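Local coordinates for SusD homolog (Bacteroides thetaiotaomicron, PDB 3EHM), which probably binds mucin O-glycans at the cell surface of a gut symbiont, as a SusD-type lipoprotein taking part in their utilization, at residues R28-N31 and M32-R35; E105-E108 and I109-S113; S113-P116 and S117-A120; A120-E123 and I124-V128. One frame throughout, in Å; residues are numbered along the deposited sequence.

Interaction 1. Residues R28-N31 and M32-R35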
loop_
_atom_site.group_PDB
_atom_site.type_symbol
_atom_site.label_atom_id
_atom_site.label_comp_id
_atom_site.label_asym_id
_atom_site.label_seq_id
_atom_site.Cartn_x
_atom_site.Cartn_y
_atom_site.Cartn_z
ATOM N N ARG A 28 -18.858 15.207 6.049
ATOM C CA ARG A 28 -18.813 14.045 5.174
ATOM C C ARG A 28 -17.456 13.898 4.500
ATOM O O ARG A 28 -16.906 12.799 4.427
ATOM C CB ARG A 28 -19.908 14.161 4.116
ATOM C CG ARG A 28 -21.300 13.938 4.670
ATOM C CD ARG A 28 -22.351 14.557 3.770
ATOM N NE ARG A 28 -23.694 14.147 4.160
ATOM C CZ ARG A 28 -24.699 14.989 4.365
ATOM N NH1 ARG A 28 -24.511 16.294 4.220
ATOM N NH2 ARG A 28 -25.895 14.524 4.705
ATOM N N PHE A 29 -16.915 15.011 4.012
ATOM C CA PHE A 29 -15.620 14.989 3.340
ATOM C C PHE A 29 -14.483 14.626 4.295
ATOM O O PHE A 29 -13.559 13.901 3.923
ATOM C CB PHE A 29 -15.348 16.347 2.682
ATOM C CG PHE A 29 -14.071 16.396 1.893
ATOM C CD1 PHE A 29 -13.765 15.394 0.974
ATOM C CD2 PHE A 29 -13.174 17.446 2.063
ATOM C CE1 PHE A 29 -12.584 15.438 0.236
ATOM C CE2 PHE A 29 -11.991 17.500 1.331
ATOM C CZ PHE A 29 -11.695 16.492 0.416
HETATM N N MSE A 30 -14.542 15.119 5.527
HETATM C CA MSE A 30 -13.488 14.797 6.479
HETATM C C MSE A 30 -13.564 13.330 6.889
HETATM O O MSE A 30 -12.540 12.697 7.143
HETATM C CB MSE A 30 -13.562 15.717 7.703
HETATM C CG MSE A 30 -13.183 17.156 7.385
HETATM SE SE MSE A 30 -12.680 18.185 8.945
HETATM C CE MSE A 30 -14.427 18.281 9.771
ATOM N N ASN A 31 -14.778 12.787 6.936
ATOM C CA ASN A 31 -14.966 11.381 7.281
ATOM C C ASN A 31 -14.307 10.563 6.176
ATOM O O ASN A 31 -13.579 9.606 6.449
ATOM C CB ASN A 31 -16.462 11.043 7.363
ATOM C CG ASN A 31 -16.721 9.581 7.722
ATOM O OD1 ASN A 31 -17.868 9.129 7.740
ATOM N ND2 ASN A 31 -15.660 8.842 8.013
HETATM N N MSE A 32 -14.552 10.956 4.929
HETATM C CA MSE A 32 -13.971 10.261 3.781
HETATM C C MSE A 32 -12.452 10.202 3.858
HETATM O O MSE A 32 -11.850 9.145 3.671
HETATM C CB MSE A 32 -14.358 10.952 2.464
HETATM C CG MSE A 32 -15.780 10.698 1.996
HETATM SE SE MSE A 32 -16.029 11.388 0.190
HETATM C CE MSE A 32 -14.936 10.099 -0.760
ATOM N N GLN A 33 -11.836 11.349 4.122
ATOM C CA GLN A 33 -10.385 11.431 4.201
ATOM C C GLN A 33 -9.784 10.526 5.268
ATOM O O GLN A 33 -8.716 9.945 5.071
ATOM C CB GLN A 33 -9.964 12.879 4.447
ATOM C CG GLN A 33 -10.386 13.811 3.328
ATOM C CD GLN A 33 -10.134 15.262 3.658
ATOM O OE1 GLN A 33 -9.008 15.747 3.560
ATOM N NE2 GLN A 33 -11.185 15.964 4.064
ATOM N N GLN A 34 -10.466 10.406 6.398
ATOM C CA GLN A 34 -9.973 9.562 7.477
ATOM C C GLN A 34 -10.183 8.081 7.181
ATOM O O GLN A 34 -9.643 7.229 7.880
ATOM C CB GLN A 34 -10.681 9.914 8.781
ATOM C CG GLN A 34 -10.475 11.347 9.215
ATOM C CD GLN A 34 -11.351 11.708 10.386
ATOM O OE1 GLN A 34 -11.145 11.226 11.499
ATOM N NE2 GLN A 34 -12.350 12.551 10.141
ATOM N N ARG A 35 -10.967 7.782 6.148
ATOM C CA ARG A 35 -11.265 6.398 5.778
ATOM C C ARG A 35 -10.365 5.780 4.708
ATOM O O ARG A 35 -10.238 4.556 4.640
ATOM C CB ARG A 35 -12.716 6.286 5.300
ATOM C CG ARG A 35 -13.753 6.597 6.360
ATOM C CD ARG A 35 -13.728 5.575 7.475
ATOM N NE ARG A 35 -14.785 5.834 8.445
ATOM C CZ ARG A 35 -15.115 5.007 9.429
ATOM N NH1 ARG A 35 -14.467 3.860 9.576
ATOM N NH2 ARG A 35 -16.096 5.331 10.265
#

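Interaction 2. Residues E105-E108 and I109-S113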
loop_
_atom_site.group_PDB
_atom_site.type_symbol
_atom_site.label_atom_id
_atom_site.label_comp_id
_atom_site.label_asym_id
_atom_site.label_seq_id
_atom_site.Cartn_x
_atom_site.Cartn_y
_atom_site.Cartn_z
ATOM N N GLU A 105 -23.596 10.241 0.058
ATOM C CA GLU A 105 -24.402 11.391 0.464
ATOM C C GLU A 105 -23.933 12.644 -0.272
ATOM O O GLU A 105 -24.746 13.470 -0.682
ATOM C CB GLU A 105 -24.311 11.611 1.974
ATOM C CG GLU A 105 -24.680 10.386 2.789
ATOM C CD GLU A 105 -24.846 10.691 4.265
ATOM O OE1 GLU A 105 -24.142 11.592 4.775
ATOM O OE2 GLU A 105 -25.676 10.020 4.917
ATOM N N ILE A 106 -22.619 12.780 -0.439
ATOM C CA ILE A 106 -22.055 13.927 -1.144
ATOM C C ILE A 106 -22.526 13.874 -2.594
ATOM O O ILE A 106 -22.937 14.883 -3.164
ATOM C CB ILE A 106 -20.504 13.903 -1.113
ATOM C CG1 ILE A 106 -20.012 14.164 0.312
ATOM C CG2 ILE A 106 -19.933 14.949 -2.075
ATOM C CD1 ILE A 106 -18.498 14.171 0.444
ATOM N N TYR A 107 -22.468 12.683 -3.178
ATOM C CA TYR A 107 -22.889 12.469 -4.557
ATOM C C TYR A 107 -24.350 12.875 -4.736
ATOM O O TYR A 107 -24.693 13.632 -5.644
ATOM C CB TYR A 107 -22.715 10.993 -4.931
ATOM C CG TYR A 107 -23.168 10.641 -6.331
ATOM C CD1 TYR A 107 -22.546 11.197 -7.446
ATOM C CD2 TYR A 107 -24.209 9.738 -6.541
ATOM C CE1 TYR A 107 -22.948 10.863 -8.737
ATOM C CE2 TYR A 107 -24.619 9.397 -7.829
ATOM C CZ TYR A 107 -23.983 9.962 -8.920
ATOM O OH TYR A 107 -24.377 9.620 -10.194
ATOM N N GLU A 108 -25.208 12.367 -3.862
ATOM C CA GLU A 108 -26.628 12.671 -3.935
ATOM C C GLU A 108 -26.886 14.174 -3.882
ATOM O O GLU A 108 -27.740 14.693 -4.601
ATOM C CB GLU A 108 -27.367 11.964 -2.791
ATOM C CG GLU A 108 -28.838 12.329 -2.684
ATOM C CD GLU A 108 -29.612 11.403 -1.761
ATOM O OE1 GLU A 108 -30.820 11.647 -1.556
ATOM O OE2 GLU A 108 -29.016 10.429 -1.247
ATOM N N ILE A 109 -26.127 14.874 -3.045
ATOM C CA ILE A 109 -26.293 16.315 -2.882
ATOM C C ILE A 109 -25.733 17.170 -4.016
ATOM O O ILE A 109 -26.321 18.185 -4.383
ATOM C CB ILE A 109 -25.639 16.796 -1.567
ATOM C CG1 ILE A 109 -26.265 16.074 -0.372
ATOM C CG2 ILE A 109 -25.815 18.301 -1.417
ATOM C CD1 ILE A 109 -25.545 16.334 0.948
ATOM N N ALA A 110 -24.607 16.756 -4.583
ATOM C CA ALA A 110 -23.969 17.545 -5.631
ATOM C C ALA A 110 -24.111 17.101 -7.083
ATOM O O ALA A 110 -23.864 17.897 -7.984
ATOM C CB ALA A 110 -22.481 17.691 -5.298
ATOM N N LYS A 111 -24.511 15.855 -7.321
ATOM C CA LYS A 111 -24.599 15.334 -8.689
ATOM C C LYS A 111 -25.358 16.136 -9.742
ATOM O O LYS A 111 -25.058 16.023 -10.930
ATOM C CB LYS A 111 -25.133 13.896 -8.681
ATOM C CG LYS A 111 -26.588 13.749 -8.281
ATOM C CD LYS A 111 -26.990 12.283 -8.300
ATOM C CE LYS A 111 -28.407 12.085 -7.786
ATOM N NZ LYS A 111 -28.751 10.636 -7.681
ATOM N N ASP A 112 -26.331 16.940 -9.335
ATOM C CA ASP A 112 -27.090 17.719 -10.309
ATOM C C ASP A 112 -26.957 19.219 -10.077
ATOM O O ASP A 112 -27.896 19.975 -10.319
ATOM C CB ASP A 112 -28.571 17.330 -10.262
ATOM C CG ASP A 112 -28.804 15.864 -10.576
ATOM O OD1 ASP A 112 -28.414 15.416 -11.676
ATOM O OD2 ASP A 112 -29.386 15.161 -9.722
ATOM N N SER A 113 -25.792 19.652 -9.613
ATOM C CA SER A 113 -25.578 21.067 -9.353
ATOM C C SER A 113 -24.988 21.772 -10.564
ATOM O O SER A 113 -24.139 21.221 -11.265
ATOM C CB SER A 113 -24.649 21.253 -8.154
ATOM O OG SER A 113 -24.384 22.629 -7.940
#

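Interaction 3. Residues S113-P116 and S117-A120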
loop_
_atom_site.group_PDB
_atom_site.type_symbol
_atom_site.label_atom_id
_atom_site.label_comp_id
_atom_site.label_asym_id
_atom_site.label_seq_id
_atom_site.Cartn_x
_atom_site.Cartn_y
_atom_site.Cartn_z
ATOM N N SER A 113 -25.792 19.652 -9.613
ATOM C CA SER A 113 -25.578 21.067 -9.353
ATOM C C SER A 113 -24.988 21.772 -10.564
ATOM O O SER A 113 -24.139 21.221 -11.265
ATOM C CB SER A 113 -24.649 21.253 -8.154
ATOM O OG SER A 113 -24.384 22.629 -7.940
ATOM N N ASP A 114 -25.450 22.991 -10.810
ATOM C CA ASP A 114 -24.948 23.772 -11.929
ATOM C C ASP A 114 -23.785 24.620 -11.428
ATOM O O ASP A 114 -23.028 25.184 -12.218
ATOM C CB ASP A 114 -26.050 24.672 -12.497
ATOM C CG ASP A 114 -27.277 23.890 -12.930
ATOM O OD1 ASP A 114 -27.118 22.855 -13.616
ATOM O OD2 ASP A 114 -28.403 24.315 -12.595
ATOM N N SER A 115 -23.657 24.696 -10.105
ATOM C CA SER A 115 -22.595 25.461 -9.457
ATOM C C SER A 115 -21.222 24.828 -9.685
ATOM O O SER A 115 -20.982 23.682 -9.300
ATOM C CB SER A 115 -22.871 25.560 -7.954
ATOM O OG SER A 115 -21.774 26.142 -7.268
ATOM N N PRO A 116 -20.300 25.571 -10.313
ATOM C CA PRO A 116 -18.961 25.036 -10.569
ATOM C C PRO A 116 -18.202 24.657 -9.302
ATOM O O PRO A 116 -17.455 23.683 -9.297
ATOM C CB PRO A 116 -18.281 26.159 -11.354
ATOM C CG PRO A 116 -18.957 27.394 -10.834
ATOM C CD PRO A 116 -20.407 26.963 -10.788
ATOM N N SER A 117 -18.392 25.421 -8.230
ATOM C CA SER A 117 -17.704 25.132 -6.976
ATOM C C SER A 117 -18.210 23.819 -6.383
ATOM O O SER A 117 -17.445 23.075 -5.769
ATOM C CB SER A 117 -17.893 26.276 -5.975
ATOM O OG SER A 117 -19.259 26.448 -5.638
ATOM N N GLU A 118 -19.498 23.534 -6.565
ATOM C CA GLU A 118 -20.058 22.286 -6.060
ATOM C C GLU A 118 -19.588 21.121 -6.923
ATOM O O GLU A 118 -19.365 20.020 -6.421
ATOM C CB GLU A 118 -21.584 22.325 -6.046
ATOM C CG GLU A 118 -22.169 23.217 -4.972
ATOM C CD GLU A 118 -23.516 22.713 -4.489
ATOM O OE1 GLU A 118 -24.376 22.390 -5.337
ATOM O OE2 GLU A 118 -23.714 22.642 -3.261
ATOM N N GLN A 119 -19.448 21.366 -8.224
ATOM C CA GLN A 119 -18.968 20.335 -9.140
ATOM C C GLN A 119 -17.544 19.963 -8.739
ATOM O O GLN A 119 -17.157 18.797 -8.783
ATOM C CB GLN A 119 -18.949 20.853 -10.578
ATOM C CG GLN A 119 -20.311 21.094 -11.191
ATOM C CD GLN A 119 -20.210 21.724 -12.569
ATOM O OE1 GLN A 119 -19.131 21.773 -13.166
ATOM N NE2 GLN A 119 -21.339 22.201 -13.087
ATOM N N ALA A 120 -16.772 20.977 -8.356
ATOM C CA ALA A 120 -15.385 20.800 -7.938
ATOM C C ALA A 120 -15.318 19.973 -6.659
ATOM O O ALA A 120 -14.444 19.116 -6.504
ATOM C CB ALA A 120 -14.730 22.160 -7.716
#

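Interaction 4. Residues A120-E123 and I124-V128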
loop_
_atom_site.group_PDB
_atom_site.type_symbol
_atom_site.label_atom_id
_atom_site.label_comp_id
_atom_site.label_asym_id
_atom_site.label_seq_id
_atom_site.Cartn_x
_atom_site.Cartn_y
_atom_site.Cartn_z
ATOM N N ALA A 120 -16.772 20.977 -8.356
ATOM C CA ALA A 120 -15.385 20.800 -7.938
ATOM C C ALA A 120 -15.318 19.973 -6.659
ATOM O O ALA A 120 -14.444 19.116 -6.504
ATOM C CB ALA A 120 -14.730 22.160 -7.716
ATOM N N ILE A 121 -16.237 20.245 -5.739
ATOM C CA ILE A 121 -16.286 19.509 -4.484
ATOM C C ILE A 121 -16.515 18.033 -4.777
ATOM O O ILE A 121 -15.828 17.174 -4.231
ATOM C CB ILE A 121 -17.419 20.028 -3.578
ATOM C CG1 ILE A 121 -17.006 21.366 -2.959
ATOM C CG2 ILE A 121 -17.746 19.001 -2.502
ATOM C CD1 ILE A 121 -18.053 21.975 -2.052
ATOM N N LEU A 122 -17.479 17.746 -5.649
ATOM C CA LEU A 122 -17.788 16.369 -6.008
ATOM C C LEU A 122 -16.591 15.677 -6.650
ATOM O O LEU A 122 -16.293 14.527 -6.328
ATOM C CB LEU A 122 -18.994 16.312 -6.958
ATOM C CG LEU A 122 -19.344 14.931 -7.534
ATOM C CD1 LEU A 122 -19.601 13.946 -6.410
ATOM C CD2 LEU A 122 -20.569 15.038 -8.423
ATOM N N GLU A 123 -15.896 16.368 -7.552
ATOM C CA GLU A 123 -14.740 15.762 -8.208
ATOM C C GLU A 123 -13.600 15.507 -7.223
ATOM O O GLU A 123 -12.869 14.529 -7.356
ATOM C CB GLU A 123 -14.253 16.626 -9.376
ATOM C CG GLU A 123 -15.220 16.679 -10.565
ATOM C CD GLU A 123 -15.774 15.312 -10.955
ATOM O OE1 GLU A 123 -15.014 14.318 -10.958
ATOM O OE2 GLU A 123 -16.981 15.233 -11.270
ATOM N N ILE A 124 -13.442 16.383 -6.237
ATOM C CA ILE A 124 -12.398 16.186 -5.236
ATOM C C ILE A 124 -12.803 14.959 -4.416
ATOM O O ILE A 124 -11.977 14.110 -4.085
ATOM C CB ILE A 124 -12.253 17.429 -4.323
ATOM C CG1 ILE A 124 -11.616 18.570 -5.124
ATOM C CG2 ILE A 124 -11.404 17.093 -3.084
ATOM C CD1 ILE A 124 -11.568 19.890 -4.393
ATOM N N ALA A 125 -14.091 14.866 -4.109
ATOM C CA ALA A 125 -14.610 13.728 -3.357
ATOM C C ALA A 125 -14.408 12.453 -4.180
ATOM O O ALA A 125 -14.116 11.389 -3.634
ATOM C CB ALA A 125 -16.087 13.934 -3.053
ATOM N N ASN A 126 -14.555 12.566 -5.498
ATOM C CA ASN A 126 -14.370 11.420 -6.381
ATOM C C ASN A 126 -12.916 10.931 -6.356
ATOM O O ASN A 126 -12.656 9.733 -6.408
ATOM C CB ASN A 126 -14.785 11.771 -7.820
ATOM C CG ASN A 126 -16.300 11.808 -8.005
ATOM O OD1 ASN A 126 -17.046 11.226 -7.218
ATOM N ND2 ASN A 126 -16.755 12.476 -9.063
ATOM N N ILE A 127 -11.967 11.858 -6.281
ATOM C CA ILE A 127 -10.558 11.479 -6.235
ATOM C C ILE A 127 -10.280 10.715 -4.938
ATOM O O ILE A 127 -9.657 9.653 -4.953
ATOM C CB ILE A 127 -9.637 12.716 -6.300
ATOM C CG1 ILE A 127 -9.791 13.404 -7.660
ATOM C CG2 ILE A 127 -8.179 12.299 -6.058
ATOM C CD1 ILE A 127 -9.051 14.733 -7.764
ATOM N N VAL A 128 -10.747 11.257 -3.818
ATOM C CA VAL A 128 -10.553 10.600 -2.528
ATOM C C VAL A 128 -11.204 9.217 -2.545
ATOM O O VAL A 128 -10.634 8.248 -2.049
ATOM C CB VAL A 128 -11.151 11.435 -1.376
ATOM C CG1 VAL A 128 -11.050 10.673 -0.067
ATOM C CG2 VAL A 128 -10.407 12.754 -1.265
#

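Interaction 1. Residues R28-N31 and M32-R35
Two turns of helix 23-36, near the start of the modelled chain, bring Phe29 and Met30 against Gln33 and Gln34. The carbonyl of Phe29 is held twice by one residue: Gln33 N gives the ordinary helical bond to Phe29 O, and Gln33 NE2 folds back to the same Phe29 O at 3.1 Å. The two donors come from opposite faces of the carbonyl plane, the amide lying 64° out of it. Gln33 CG sits anti to its carbonyl carbon (chi1 -62°), which swings the chain back along the helix and lays the amide over the Phe29 ring. Ring and amide are stacked with their planes 26° apart; Gln33 NE2 is 3.2 Å from Phe29 CD2, and Gln33 CG makes a CH-pi contact 4.2 Å from the ring centroid. Gln34 repeats the backbone grip one residue on: Gln34 NE2 reaches Met30 O at 3.0 Å, while Gln34 N binds that oxygen from the other face. Glutamine suits both places, being long enough to return to a carbonyl of the preceding turn. Beyond the helix, Gln33 OE1 accepts from Leu191 N and Gln33 NE2 also gives to Tyr189 O, whereas Phe29 and selenomethionine Met32 pack on Val128 of helix 116-140 and Met32 further touches Ile106 of helix 85-110.

Interaction 2. Residues E105-E108 and I109-S113
Tyr107 and Lys111 meet one turn apart, where helix 85-110 runs out into a turn. The nonpolar contact is between the lysine methylenes and one face of the phenol ring. Lys111 CB comes within 3.7 Å of Tyr107 CE1, and Lys111 CD makes a CH-pi contact 4.0 Å from the ring centroid, 21° off its normal and offset toward the rim. Both torsions serve this: Tyr107 CG lies anti to its backbone N (chi1 178°), while Lys111 CG stands between its own N and carbonyl carbon (chi1 69°) and the remaining chain is extended across the ring. A lysine fits here because its four methylenes can cover an aromatic face while the ammonium is carried outward at an exposed position.

The backbone bonds are those of a closing helix. Lys111 N reaches Tyr107 O at 2.8 Å, Ala110 N reaches Ile106 O at 2.9 Å, and Ile109 N bonds to Glu105 O. Ile109 CG1 also presses on Glu105 O at 3.0 Å, a tight contact, slightly inside the van der Waals distance. A type I beta turn from Ala110 to Ser113 follows, with Ser113 N bonded to Ala110 O at 3.1 Å.

Among charged groups, Glu105 OE1 forms a salt bridge with Arg28 NE of helix 23-36. Tyr107 also stacks with Trp103 on its own helix. Ile106 and small Ala110 face helix 116-140, touching Ala125 and Leu122, while Ile109 lies on Tyr25 and Arg28 of helix 23-36.

Interaction 3. Residues S113-P116 and S117-A120
Helix 116-140 starts from a serine-rich loop, with Ser115 at the N-cap position, in which Ser113 reaches Glu118 of the first turn. Ser113 OG donates to Glu118 OE1 at 2.6 Å, using the anti lone pair of the carboxylate oxygen. The same hydroxyl accepts from Ser115 N at 3.1 Å, closing an ST turn, so two bonds fix its rotation. With CG beside the backbone N (chi1 -72°) the Glu118 chain points back toward the loop, and a modest twist at the next bond sets its carboxylate against Ser113; Glu118 OE2, the other oxygen, makes a salt bridge with Lys24 NZ of helix 23-36. Ser117 OG donates to Ser115 OG at 3.0 Å. Short hydroxyl side chains suit these places, since they can pair close to the backbone where it turns into the helix. Gln119 extends back along the loop, and its NE2 gives a weak, long bond to Ser113 O at 3.5 Å. Pro116, which has no N-H to give, stands comfortably at the first helical position, and regular bonding starts with Gln119 N to Ser115 O at 3.0 Å. Serine at the N-cap, proline next and glutamate within the first turn are features typical of a helix N-terminus, where a carboxylate probably interacts favourably with the helix dipole.

Interaction 4. Residues A120-E123 and I124-V128
Glu123 OE1 is gripped by two donors, Asn126 ND2 of the next turn and Ser174 OG of helix 160-178. The bond from Asn126 ND2 to Glu123 OE1 is 3.2 Å long and nearly straight at the hydrogen, 167°. It approaches from above the carboxylate plane, 54° out of it, while the oxygen lies close to the plane of the asparagine amide; carboxylate and amide planes are turned steeply against each other. Glu123 is bent at chi2 (-45°), curling its carboxylate round to meet the amide three residues on. Asparagine suits the site because it gives with ND2 and accepts with OD1, the latter from Trp103 NE1 of helix 85-110. These two outside bonds tie the buried carboxylate and its amide partner to two neighbouring helices, 160-178 and 85-110, in the helix-pair packing expected of a fold of the TPR clan.

Leu122 places CD1 3.8 Å from Asn126 OD1, a nonpolar branch beside the amide. Its carbonyl is engaged by the backbone, Leu122 O accepting from Asn126 N at 2.7 Å. Regular bonds run from Ile124 N to Ala120 O at 2.9 Å and from Ile127 N to Glu123 O at 3.0 Å. Ile124 CG1 rests 3.2 Å from Ala120 O, packing along the backbone of the preceding turn. Branched side chains pack on the surrounding helices: Ile124 and Ile127 touch Trp200 of helix 197-215, Ile121 meets Tyr25, and Val128 lies against Val36 of helix 23-36, whereas small Ala120 meets Leu178 of helix 160-178.

In the fold
The four contacts follow one another along the chain and lie on the same side of its centre. Interaction 1 belongs to helix 23-36, interaction 2 to the end of helix 85-110, interaction 3 to the connecting loop and first turn of helix 116-140, and interaction 4 to the turns after it. Interactions 2 and 3 share Ser113 (centres about 10 Å apart); interactions 3 and 4 share Ala120. Interaction 1 touches interaction 2 (about 16 Å) and interaction 4 (about 12 Å), but not interaction 3; interactions 2 and 4, about 11 Å apart, also touch, where helices 85-110 and 116-140 pack together. Helix 23-36 thus packs against a consecutive helix pair, building one corner of this largely helical SusD-like fold.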